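Mandelate racemase/muconate lactonizing enzyme (PDB 2OG9) probably acts as an isomerase of the enolase superfamily, with mandelate racemase activity assigned to it. Local coordinates at residues I15-I20 with E53-G58. Numbering follows the deposited sequence.
Sequences ITWVRI and EIETAG
The carbonyl oxygen of E55 takes two backbone N-H groups at once, T16 N at 3.0 Å and W17 N at 3.3 Å, the geometry of a classic beta bulge; T16 OG1 adds a weak, long third bond. The bulge lies in the antiparallel sheet of the N-terminal capping domain of the enolase fold, where strand 15-26 runs between strands 46-56 and 375-382. E55 N returns a bond to W17 O, which completes the bulge; beyond it the pairing is regular, R19 and E53 exchanging two bonds, the shorter from E53 N to R19 O at 2.8 Å. I54 CG2 meets I15 CG2 at 3.9 Å on the face that helix 114-133 covers. W17, R19, E53 and E55 share the other face. There a salt bridge joins R19 NH1 to E53 OE1 at 2.6 Å, the oxygen close to the guanidinium plane although the carboxylate is turned 81° from it. With CG anti to the backbone N (chi1 174°) and the chain extended to NE, R19 runs beside E53, while its NH2 pairs with E378. A methionine in place of R19 would probably leave both E53 and E378 without this positive partner. The W17 indole lies alongside E55, its plane 48° from the carboxylate, and R384 bridges the two by a cation-pi contact and a salt bridge to E55 OE2, the oxygen 3.3 Å from W17 CZ3.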
loop_
_atom_site.group_PDB
_atom_site.type_symbol
_atom_site.label_atom_id
_atom_site.label_comp_id
_atom_site.label_asym_id
_atom_site.label_seq_id
_atom_site.Cartn_x
_atom_site.Cartn_y
_atom_site.Cartn_z
ATOM N N ILE A 15 -4.267 -45.340 -19.264
ATOM C CA ILE A 15 -5.685 -45.466 -18.945
ATOM C C ILE A 15 -6.401 -46.139 -20.111
ATOM O O ILE A 15 -6.286 -45.699 -21.252
ATOM C CB ILE A 15 -6.324 -44.076 -18.697
ATOM C CG1 ILE A 15 -5.652 -43.407 -17.491
ATOM C CG2 ILE A 15 -7.832 -44.220 -18.499
ATOM C CD1 ILE A 15 -6.136 -41.988 -17.199
ATOM N N THR A 16 -7.154 -47.194 -19.823
ATOM C CA THR A 16 -7.852 -47.913 -20.878
ATOM C C THR A 16 -9.365 -47.957 -20.724
ATOM O O THR A 16 -10.081 -48.193 -21.693
ATOM C CB THR A 16 -7.328 -49.362 -20.981
ATOM O OG1 THR A 16 -7.458 -50.010 -19.710
ATOM C CG2 THR A 16 -5.860 -49.370 -21.388
ATOM N N TRP A 17 -9.859 -47.707 -19.515
ATOM C CA TRP A 17 -11.294 -47.769 -19.265
ATOM C C TRP A 17 -11.713 -46.739 -18.229
ATOM O O TRP A 17 -10.982 -46.473 -17.280
ATOM C CB TRP A 17 -11.657 -49.171 -18.756
ATOM C CG TRP A 17 -13.118 -49.399 -18.475
ATOM C CD1 TRP A 17 -14.106 -49.633 -19.392
ATOM C CD2 TRP A 17 -13.744 -49.474 -17.185
ATOM N NE1 TRP A 17 -15.302 -49.856 -18.752
ATOM C CE2 TRP A 17 -15.109 -49.765 -17.398
ATOM C CE3 TRP A 17 -13.282 -49.323 -15.870
ATOM C CZ2 TRP A 17 -16.019 -49.913 -16.345
ATOM C CZ3 TRP A 17 -14.186 -49.470 -14.820
ATOM C CH2 TRP A 17 -15.539 -49.762 -15.066
ATOM N N VAL A 18 -12.891 -46.161 -18.422
ATOM C CA VAL A 18 -13.420 -45.172 -17.491
ATOM C C VAL A 18 -14.927 -45.343 -17.401
ATOM O O VAL A 18 -15.597 -45.495 -18.420
ATOM C CB VAL A 18 -13.127 -43.722 -17.956
ATOM C CG1 VAL A 18 -13.714 -42.736 -16.966
ATOM C CG2 VAL A 18 -11.632 -43.500 -18.095
ATOM N N ARG A 19 -15.456 -45.337 -16.181
ATOM C CA ARG A 19 -16.895 -45.457 -15.982
ATOM C C ARG A 19 -17.397 -44.388 -15.022
ATOM O O ARG A 19 -16.835 -44.193 -13.947
ATOM C CB ARG A 19 -17.269 -46.840 -15.429
ATOM C CG ARG A 19 -18.753 -46.957 -15.077
ATOM C CD ARG A 19 -19.196 -48.405 -14.853
ATOM N NE ARG A 19 -20.616 -48.476 -14.512
ATOM C CZ ARG A 19 -21.115 -48.172 -13.318
ATOM N NH1 ARG A 19 -20.307 -47.785 -12.341
ATOM N NH2 ARG A 19 -22.425 -48.239 -13.100
ATOM N N ILE A 20 -18.450 -43.687 -15.420
ATOM C CA ILE A 20 -19.028 -42.659 -14.570
ATOM C C ILE A 20 -20.454 -43.040 -14.225
ATOM O O ILE A 20 -21.186 -43.575 -15.058
ATOM C CB ILE A 20 -19.035 -41.286 -15.247
ATOM C CG1 ILE A 20 -19.657 -41.399 -16.638
ATOM C CG2 ILE A 20 -17.622 -40.725 -15.280
ATOM C CD1 ILE A 20 -19.876 -40.076 -17.307
ATOM N N GLU A 53 -14.754 -44.209 -12.101
ATOM C CA GLU A 53 -13.919 -45.393 -11.949
ATOM C C GLU A 53 -12.935 -45.369 -13.106
ATOM O O GLU A 53 -13.320 -45.144 -14.258
ATOM C CB GLU A 53 -14.768 -46.664 -12.010
ATOM C CG GLU A 53 -15.696 -46.848 -10.818
ATOM C CD GLU A 53 -16.735 -47.932 -11.058
ATOM O OE1 GLU A 53 -17.865 -47.602 -11.478
ATOM O OE2 GLU A 53 -16.412 -49.119 -10.840
ATOM N N ILE A 54 -11.665 -45.583 -12.793
ATOM C CA ILE A 54 -10.613 -45.574 -13.799
ATOM C C ILE A 54 -9.765 -46.834 -13.667
ATOM O O ILE A 54 -9.395 -47.235 -12.557
ATOM C CB ILE A 54 -9.700 -44.325 -13.630
ATOM C CG1 ILE A 54 -10.517 -43.044 -13.841
ATOM C CG2 ILE A 54 -8.550 -44.371 -14.624
ATOM C CD1 ILE A 54 -9.714 -41.763 -13.613
ATOM N N GLU A 55 -9.465 -47.457 -14.800
ATOM C CA GLU A 55 -8.651 -48.668 -14.824
ATOM C C GLU A 55 -7.615 -48.544 -15.936
ATOM O O GLU A 55 -7.864 -47.897 -16.951
ATOM C CB GLU A 55 -9.545 -49.901 -15.019
ATOM C CG GLU A 55 -10.258 -50.319 -13.736
ATOM C CD GLU A 55 -11.243 -51.465 -13.927
ATOM O OE1 GLU A 55 -11.013 -52.326 -14.806
ATOM O OE2 GLU A 55 -12.242 -51.512 -13.178
ATOM N N THR A 56 -6.455 -49.163 -15.741
ATOM C CA THR A 56 -5.367 -49.063 -16.710
ATOM C C THR A 56 -4.931 -50.391 -17.321
ATOM O O THR A 56 -5.299 -51.462 -16.842
ATOM C CB THR A 56 -4.130 -48.434 -16.060
ATOM O OG1 THR A 56 -3.573 -49.359 -15.116
ATOM C CG2 THR A 56 -4.507 -47.142 -15.331
ATOM N N ALA A 57 -4.123 -50.302 -18.373
ATOM C CA ALA A 57 -3.612 -51.486 -19.054
ATOM C C ALA A 57 -2.791 -52.312 -18.068
ATOM O O ALA A 57 -2.670 -53.526 -18.205
ATOM C CB ALA A 57 -2.745 -51.072 -20.240
ATOM N N GLY A 58 -2.236 -51.638 -17.066
ATOM C CA GLY A 58 -1.426 -52.314 -16.070
ATOM C C GLY A 58 -2.219 -52.972 -14.956
ATOM O O GLY A 58 -1.634 -53.491 -14.006
#